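Local coordinates for protein L-hydantoinase (Arthrobacter aurescens, PDB 1GKR) that hydrolyses the ring of 5-substituted hydantoins, favouring aryl over alkyl derivatives, as a zinc-dependent homotetrameric cyclic amidase whose enantioselectivity depends on the substrate, at residues 7-12 / 20-25; 3-8 / 37-42. All blocks are in the same frame, centred on the assembly; numbering follows the deposited sequence.

Overall arrangement
Both contacts lie away from the zinc site, in the small beta-sandwich domain that, as in other hydantoinases, is built from both ends of the chain. Their centres are about 9 Å apart, and they share Lys7 and Asn8. Contact 1 (7-12 with 20-25) is largely buried and belongs to a beta hairpin. Contact 2 (3-8 with 37-42) lies further from the centre of the chain and is only partly buried. Strand 16-25 joins them, since it pairs with strand 2-7 as well as with strand 9-13. The chemistry differs accordingly. Contact 1 combines backbone bonds, a carboxylate bond and apolar packing, whereas contact 2 rests mainly on aliphatic side chains of a strand and a loop.

Contact 1 of 2, residues 7-12 / 20-25; sequences KNCRLV and ADILVK
Cys9 and Ala20 form an antiparallel hydrogen-bonded pair in the beta hairpin of strands 9-13 and 16-25. Cys9 N donates to Ala20 O at 3.0 Å, and Ala20 N returns a bond to Cys9 O at 3.2 Å. Beyond this pair the strands diverge: the N-to-C directions of strands 9-12 and 20-25 differ by 82°.

The side-chain polar contact is made by Asp21. Its OD1 accepts the backbone N-H of Asn8 at 2.7 Å, with a nearly straight bond. The N-H comes from above the carboxylate plane, 42° out of it. CG of Asp21 is anti to its carbonyl carbon (chi1 -66°), which carries the carboxylate across to the corner of the chain at Asn8. There it also packs against Lys7, with CG 3.3 Å from Lys7 CB. The other oxygen, OD2, is hydrogen-bonded to Thr36. An alanine in place of this aspartate is likely to leave the Asn8 N-H without this acceptor and Thr36 without its carboxylate partner.

The apolar part centres on Ile22, whose CD1 lies 4.3 Å from Cys9 SG. Nearby, Val29 of strand 28-33 touches Ile22, while Ala20 packs on Val383 of a second subunit. The side chains of Leu11 and Ile22 cross at about a right angle and meet through their terminal methyls, Leu11 CD2 and Ile22 CD1, at 4.1 Å.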
ATOM      1  N   LYS A   7     -22.477 -41.346  19.413  1.00 28.45           N
ATOM      2  CA  LYS A   7     -22.108 -40.802  20.702  1.00 29.82           C
ATOM      3  C   LYS A   7     -20.635 -40.755  21.035  1.00 27.78           C
ATOM      4  O   LYS A   7     -19.821 -41.457  20.429  1.00 26.63           O
ATOM      5  CB  LYS A   7     -22.891 -41.494  21.818  1.00 34.71           C
ATOM      6  CG  LYS A   7     -22.922 -42.989  21.813  1.00 39.21           C
ATOM      7  CD  LYS A   7     -24.061 -43.425  22.737  1.00 48.40           C
ATOM      8  CE  LYS A   7     -23.949 -44.892  23.130  1.00 57.42           C
ATOM      9  NZ  LYS A   7     -22.670 -45.196  23.866  1.00 61.53           N
ATOM     10  N   ASN A   8     -20.317 -39.888  21.998  1.00 26.04           N
ATOM     11  CA  ASN A   8     -18.959 -39.661  22.459  1.00 25.94           C
ATOM     12  C   ASN A   8     -18.155 -39.068  21.333  1.00 24.27           C
ATOM     13  O   ASN A   8     -17.083 -39.561  20.981  1.00 22.88           O
ATOM     14  CB  ASN A   8     -18.328 -40.963  22.933  1.00 29.52           C
ATOM     15  CG  ASN A   8     -19.165 -41.640  23.982  1.00 34.15           C
ATOM     16  OD1 ASN A   8     -19.572 -41.011  24.959  1.00 37.91           O
ATOM     17  ND2 ASN A   8     -19.442 -42.928  23.788  1.00 37.47           N
ATOM     18  N   CYS A   9     -18.696 -38.005  20.758  1.00 22.08           N
ATOM     19  CA  CYS A   9     -18.029 -37.333  19.663  1.00 23.22           C
ATOM     20  C   CYS A   9     -17.251 -36.170  20.207  1.00 23.40           C
ATOM     21  O   CYS A   9     -17.681 -35.526  21.156  1.00 24.12           O
ATOM     22  CB  CYS A   9     -19.036 -36.750  18.674  1.00 21.63           C
ATOM     23  SG  CYS A   9     -20.165 -37.890  17.925  1.00 23.63           S
ATOM     24  N   ARG A  10     -16.100 -35.910  19.611  1.00 24.33           N
ATOM     25  CA  ARG A  10     -15.316 -34.745  19.974  1.00 22.71           C
ATOM     26  C   ARG A  10     -15.527 -33.988  18.664  1.00 19.11           C
ATOM     27  O   ARG A  10     -14.724 -34.036  17.739  1.00 18.31           O
ATOM     28  CB  ARG A  10     -13.856 -35.111  20.210  1.00 25.93           C
ATOM     29  CG  ARG A  10     -13.222 -34.263  21.286  1.00 35.40           C
ATOM     30  CD  ARG A  10     -11.748 -34.561  21.440  1.00 47.63           C
ATOM     31  NE  ARG A  10     -11.529 -35.862  22.054  1.00 56.25           N
ATOM     32  CZ  ARG A  10     -11.706 -36.103  23.348  1.00 61.46           C
ATOM     33  NH1 ARG A  10     -12.099 -35.119  24.155  1.00 63.41           N
ATOM     34  NH2 ARG A  10     -11.501 -37.325  23.834  1.00 61.19           N
ATOM     35  N   LEU A  11     -16.683 -33.348  18.601  1.00 17.16           N
ATOM     36  CA  LEU A  11     -17.169 -32.610  17.448  1.00 18.65           C
ATOM     37  C   LEU A  11     -16.388 -31.343  17.119  1.00 19.19           C
ATOM     38  O   LEU A  11     -16.311 -30.428  17.938  1.00 23.11           O
ATOM     39  CB  LEU A  11     -18.635 -32.300  17.718  1.00 20.47           C
ATOM     40  CG  LEU A  11     -19.519 -31.568  16.732  1.00 27.67           C
ATOM     41  CD1 LEU A  11     -19.311 -32.100  15.325  1.00 32.41           C
ATOM     42  CD2 LEU A  11     -20.962 -31.768  17.186  1.00 28.06           C
ATOM     43  N   VAL A  12     -15.812 -31.271  15.919  1.00 16.75           N
ATOM     44  CA  VAL A  12     -15.036 -30.087  15.555  1.00 15.06           C
ATOM     45  C   VAL A  12     -15.670 -29.171  14.515  1.00 16.80           C
ATOM     46  O   VAL A  12     -16.263 -29.622  13.528  1.00 18.46           O
ATOM     47  CB  VAL A  12     -13.579 -30.466  15.122  1.00 13.50           C
ATOM     48  CG1 VAL A  12     -13.473 -31.936  14.894  1.00 11.68           C
ATOM     49  CG2 VAL A  12     -13.155 -29.693  13.895  1.00  9.26           C
ATOM     50  N   ALA A  20     -20.001 -33.861  22.598  1.00 17.38           N
ATOM     51  CA  ALA A  20     -21.421 -34.166  22.625  1.00 18.44           C
ATOM     52  C   ALA A  20     -21.799 -35.376  21.790  1.00 20.14           C
ATOM     53  O   ALA A  20     -20.944 -36.057  21.225  1.00 21.58           O
ATOM     54  CB  ALA A  20     -22.208 -32.969  22.159  1.00 18.39           C
ATOM     55  N   ASP A  21     -23.097 -35.640  21.733  1.00 19.36           N
ATOM     56  CA  ASP A  21     -23.620 -36.743  20.950  1.00 20.97           C
ATOM     57  C   ASP A  21     -24.537 -36.158  19.884  1.00 24.26           C
ATOM     58  O   ASP A  21     -25.212 -35.138  20.114  1.00 24.75           O
ATOM     59  CB  ASP A  21     -24.426 -37.706  21.824  1.00 21.85           C
ATOM     60  CG  ASP A  21     -23.578 -38.422  22.855  1.00 24.07           C
ATOM     61  OD1 ASP A  21     -22.328 -38.325  22.788  1.00 25.57           O
ATOM     62  OD2 ASP A  21     -24.172 -39.091  23.732  1.00 21.57           O
ATOM     63  N   ILE A  22     -24.572 -36.810  18.723  1.00 24.18           N
ATOM     64  CA  ILE A  22     -25.407 -36.353  17.624  1.00 23.64           C
ATOM     65  C   ILE A  22     -26.563 -37.304  17.395  1.00 22.84           C
ATOM     66  O   ILE A  22     -26.376 -38.509  17.252  1.00 22.93           O
ATOM     67  CB  ILE A  22     -24.588 -36.219  16.329  1.00 25.18           C
ATOM     68  CG1 ILE A  22     -23.420 -35.266  16.570  1.00 24.02           C
ATOM     69  CG2 ILE A  22     -25.459 -35.682  15.209  1.00 22.82           C
ATOM     70  CD1 ILE A  22     -22.422 -35.246  15.470  1.00 28.47           C
ATOM     71  N   LEU A  23     -27.762 -36.735  17.387  1.00 24.37           N
ATOM     72  CA  LEU A  23     -28.999 -37.478  17.183  1.00 23.77           C
ATOM     73  C   LEU A  23     -29.472 -37.115  15.795  1.00 24.25           C
ATOM     74  O   LEU A  23     -29.717 -35.930  15.509  1.00 23.78           O
ATOM     75  CB  LEU A  23     -30.087 -37.033  18.167  1.00 24.71           C
ATOM     76  CG  LEU A  23     -29.901 -37.028  19.685  1.00 24.23           C
ATOM     77  CD1 LEU A  23     -30.145 -38.404  20.244  1.00 23.13           C
ATOM     78  CD2 LEU A  23     -28.514 -36.511  20.032  1.00 22.50           C
ATOM     79  N   VAL A  24     -29.606 -38.120  14.935  1.00 23.01           N
ATOM     80  CA  VAL A  24     -30.065 -37.863  13.587  1.00 20.73           C
ATOM     81  C   VAL A  24     -31.387 -38.544  13.280  1.00 21.38           C
ATOM     82  O   VAL A  24     -31.647 -39.680  13.694  1.00 19.60           O
ATOM     83  CB  VAL A  24     -28.970 -38.247  12.541  1.00 19.23           C
ATOM     84  CG1 VAL A  24     -27.874 -39.010  13.212  1.00 14.79           C
ATOM     85  CG2 VAL A  24     -29.567 -39.032  11.386  1.00 17.33           C
ATOM     86  N   LYS A  25     -32.240 -37.804  12.584  1.00 22.45           N
ATOM     87  CA  LYS A  25     -33.536 -38.305  12.178  1.00 26.39           C
ATOM     88  C   LYS A  25     -33.900 -37.756  10.799  1.00 26.57           C
ATOM     89  O   LYS A  25     -33.722 -36.568  10.515  1.00 24.37           O
ATOM     90  CB  LYS A  25     -34.608 -37.923  13.196  1.00 29.59           C
ATOM     91  CG  LYS A  25     -35.976 -38.431  12.817  1.00 36.29           C
ATOM     92  CD  LYS A  25     -36.935 -38.405  13.987  1.00 45.00           C
ATOM     93  CE  LYS A  25     -38.239 -39.119  13.627  1.00 49.75           C
ATOM     94  NZ  LYS A  25     -39.172 -39.210  14.794  1.00 54.49           N
TER

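Contact 2 of 2, residues 3-8 / 37-42; sequences DVIVKN and SDVEAS
Ile5 extends CG1 anti to its carbonyl carbon (chi1 -76°) and CD1 anti to CA (chi2 179°), which carries CD1 to the loop residues Val39 and Ala41. Val39 answers with CG2, placed between its own backbone N and carbonyl carbon. The two methyls meet, Ile5 CD1 to Val39 CG2, as the side chains cross at a slant. Ala41 presents its single methyl to the flank of the same isoleucine. Its CB is 3.7 Å from Ile5 CG1 and 3.8 Å from Ile5 CD1. One aliphatic chain therefore serves both loop residues.

The other end of the contact is a backbone carbonyl against a serine. Asp3 O lies 3.4 Å from Ser42 CB, a van der Waals approach. The Asp3 carboxylate has its polar partner elsewhere, since OD2 accepts the backbone N-H of Asp26.

The contact joins loop and strand within the small beta-sandwich domain, away from zinc. Strand 2-7 has a classic beta bulge where Asp3 and Val4 both face Val24. Leu23 of strand 16-25 and Thr36 of the loop also touch Ile5. The segment 37-42 belongs to the loop that leaves strand 28-33 and leads into strand 44-46, which runs parallel to strand 2-7 as its sheet neighbour.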
ATOM      1  N   ASP A   3     -33.282 -42.271  14.277  1.00 37.00           N
ATOM      2  CA  ASP A   3     -32.755 -43.244  13.334  1.00 32.97           C
ATOM      3  C   ASP A   3     -31.372 -43.697  13.755  1.00 31.33           C
ATOM      4  O   ASP A   3     -31.064 -44.885  13.694  1.00 33.43           O
ATOM      5  CB  ASP A   3     -32.703 -42.670  11.913  1.00 34.28           C
ATOM      6  CG  ASP A   3     -34.065 -42.220  11.412  1.00 35.49           C
ATOM      7  OD1 ASP A   3     -35.074 -42.853  11.785  1.00 38.04           O
ATOM      8  OD2 ASP A   3     -34.130 -41.243  10.636  1.00 34.70           O
ATOM      9  N   VAL A   4     -30.534 -42.763  14.183  1.00 28.19           N
ATOM     10  CA  VAL A   4     -29.188 -43.119  14.615  1.00 24.97           C
ATOM     11  C   VAL A   4     -28.618 -42.090  15.573  1.00 25.31           C
ATOM     12  O   VAL A   4     -28.956 -40.908  15.509  1.00 25.57           O
ATOM     13  CB  VAL A   4     -28.223 -43.281  13.401  1.00 22.09           C
ATOM     14  CG1 VAL A   4     -28.330 -42.094  12.502  1.00 19.91           C
ATOM     15  CG2 VAL A   4     -26.778 -43.435  13.875  1.00 20.66           C
ATOM     16  N   ILE A   5     -27.766 -42.564  16.475  1.00 23.74           N
ATOM     17  CA  ILE A   5     -27.106 -41.718  17.448  1.00 24.16           C
ATOM     18  C   ILE A   5     -25.619 -42.007  17.395  1.00 25.42           C
ATOM     19  O   ILE A   5     -25.193 -43.161  17.500  1.00 26.45           O
ATOM     20  CB  ILE A   5     -27.598 -41.995  18.881  1.00 25.94           C
ATOM     21  CG1 ILE A   5     -28.971 -41.368  19.087  1.00 27.58           C
ATOM     22  CG2 ILE A   5     -26.629 -41.406  19.905  1.00 26.23           C
ATOM     23  CD1 ILE A   5     -29.535 -41.619  20.467  1.00 27.46           C
ATOM     24  N   VAL A   6     -24.828 -40.959  17.203  1.00 24.26           N
ATOM     25  CA  VAL A   6     -23.381 -41.107  17.174  1.00 22.71           C
ATOM     26  C   VAL A   6     -22.979 -40.517  18.507  1.00 25.94           C
ATOM     27  O   VAL A   6     -23.148 -39.316  18.730  1.00 25.46           O
ATOM     28  CB  VAL A   6     -22.737 -40.278  16.047  1.00 19.34           C
ATOM     29  CG1 VAL A   6     -21.274 -40.629  15.936  1.00 14.07           C
ATOM     30  CG2 VAL A   6     -23.458 -40.522  14.730  1.00 13.33           C
ATOM     31  N   LYS A   7     -22.477 -41.346  19.413  1.00 28.45           N
ATOM     32  CA  LYS A   7     -22.108 -40.802  20.702  1.00 29.82           C
ATOM     33  C   LYS A   7     -20.635 -40.755  21.035  1.00 27.78           C
ATOM     34  O   LYS A   7     -19.821 -41.457  20.429  1.00 26.63           O
ATOM     35  CB  LYS A   7     -22.891 -41.494  21.818  1.00 34.71           C
ATOM     36  CG  LYS A   7     -22.922 -42.989  21.813  1.00 39.21           C
ATOM     37  CD  LYS A   7     -24.061 -43.425  22.737  1.00 48.40           C
ATOM     38  CE  LYS A   7     -23.949 -44.892  23.130  1.00 57.42           C
ATOM     39  NZ  LYS A   7     -22.670 -45.196  23.866  1.00 61.53           N
ATOM     40  N   ASN A   8     -20.317 -39.888  21.998  1.00 26.04           N
ATOM     41  CA  ASN A   8     -18.959 -39.661  22.459  1.00 25.94           C
ATOM     42  C   ASN A   8     -18.155 -39.068  21.333  1.00 24.27           C
ATOM     43  O   ASN A   8     -17.083 -39.561  20.981  1.00 22.88           O
ATOM     44  CB  ASN A   8     -18.328 -40.963  22.933  1.00 29.52           C
ATOM     45  CG  ASN A   8     -19.165 -41.640  23.982  1.00 34.15           C
ATOM     46  OD1 ASN A   8     -19.572 -41.011  24.959  1.00 37.91           O
ATOM     47  ND2 ASN A   8     -19.442 -42.928  23.788  1.00 37.47           N
ATOM     48  N   SER A  37     -28.014 -40.883  27.360  1.00 53.88           N
ATOM     49  CA  SER A  37     -28.274 -42.082  28.162  1.00 55.63           C
ATOM     50  C   SER A  37     -29.653 -42.700  28.018  1.00 56.48           C
ATOM     51  O   SER A  37     -29.782 -43.925  27.944  1.00 56.11           O
ATOM     52  CB  SER A  37     -28.042 -41.787  29.644  1.00 55.73           C
ATOM     53  OG  SER A  37     -26.662 -41.791  29.950  1.00 59.74           O
ATOM     54  N   ASP A  38     -30.685 -41.871  27.977  1.00 58.11           N
ATOM     55  CA  ASP A  38     -32.018 -42.423  27.877  1.00 61.15           C
ATOM     56  C   ASP A  38     -32.859 -42.062  26.669  1.00 60.25           C
ATOM     57  O   ASP A  38     -33.987 -41.586  26.811  1.00 61.76           O
ATOM     58  CB  ASP A  38     -32.784 -42.110  29.156  1.00 69.30           C
ATOM     59  CG  ASP A  38     -32.228 -42.860  30.358  1.00 76.22           C
ATOM     60  OD1 ASP A  38     -32.238 -44.116  30.339  1.00 77.57           O
ATOM     61  OD2 ASP A  38     -31.773 -42.190  31.316  1.00 81.18           O
ATOM     62  N   VAL A  39     -32.310 -42.292  25.481  1.00 56.65           N
ATOM     63  CA  VAL A  39     -33.036 -42.035  24.244  1.00 53.20           C
ATOM     64  C   VAL A  39     -32.860 -43.269  23.386  1.00 51.55           C
ATOM     65  O   VAL A  39     -31.810 -43.916  23.429  1.00 50.73           O
ATOM     66  CB  VAL A  39     -32.494 -40.805  23.476  1.00 51.82           C
ATOM     67  CG1 VAL A  39     -32.871 -39.530  24.193  1.00 50.55           C
ATOM     68  CG2 VAL A  39     -31.006 -40.898  23.341  1.00 52.14           C
ATOM     69  N   GLU A  40     -33.885 -43.609  22.618  1.00 49.69           N
ATOM     70  CA  GLU A  40     -33.801 -44.784  21.772  1.00 49.03           C
ATOM     71  C   GLU A  40     -33.537 -44.441  20.325  1.00 45.89           C
ATOM     72  O   GLU A  40     -34.128 -43.511  19.779  1.00 45.01           O
ATOM     73  CB  GLU A  40     -35.085 -45.583  21.853  1.00 53.80           C
ATOM     74  CG  GLU A  40     -35.411 -46.110  23.217  1.00 62.33           C
ATOM     75  CD  GLU A  40     -36.740 -46.822  23.209  1.00 68.97           C
ATOM     76  OE1 GLU A  40     -36.841 -47.855  22.509  1.00 72.64           O
ATOM     77  OE2 GLU A  40     -37.684 -46.344  23.880  1.00 71.68           O
ATOM     78  N   ALA A  41     -32.652 -45.213  19.708  1.00 41.90           N
ATOM     79  CA  ALA A  41     -32.299 -45.026  18.314  1.00 40.94           C
ATOM     80  C   ALA A  41     -32.204 -46.396  17.656  1.00 40.04           C
ATOM     81  O   ALA A  41     -31.753 -47.352  18.280  1.00 41.37           O
ATOM     82  CB  ALA A  41     -30.965 -44.297  18.208  1.00 40.82           C
ATOM     83  N   SER A  42     -32.629 -46.492  16.401  1.00 38.50           N
ATOM     84  CA  SER A  42     -32.577 -47.758  15.673  1.00 36.41           C
ATOM     85  C   SER A  42     -31.153 -48.272  15.602  1.00 35.83           C
ATOM     86  O   SER A  42     -30.903 -49.461  15.747  1.00 37.63           O
ATOM     87  CB  SER A  42     -33.082 -47.586  14.240  1.00 35.21           C
ATOM     88  OG  SER A  42     -34.338 -46.936  14.200  1.00 40.87           O
TER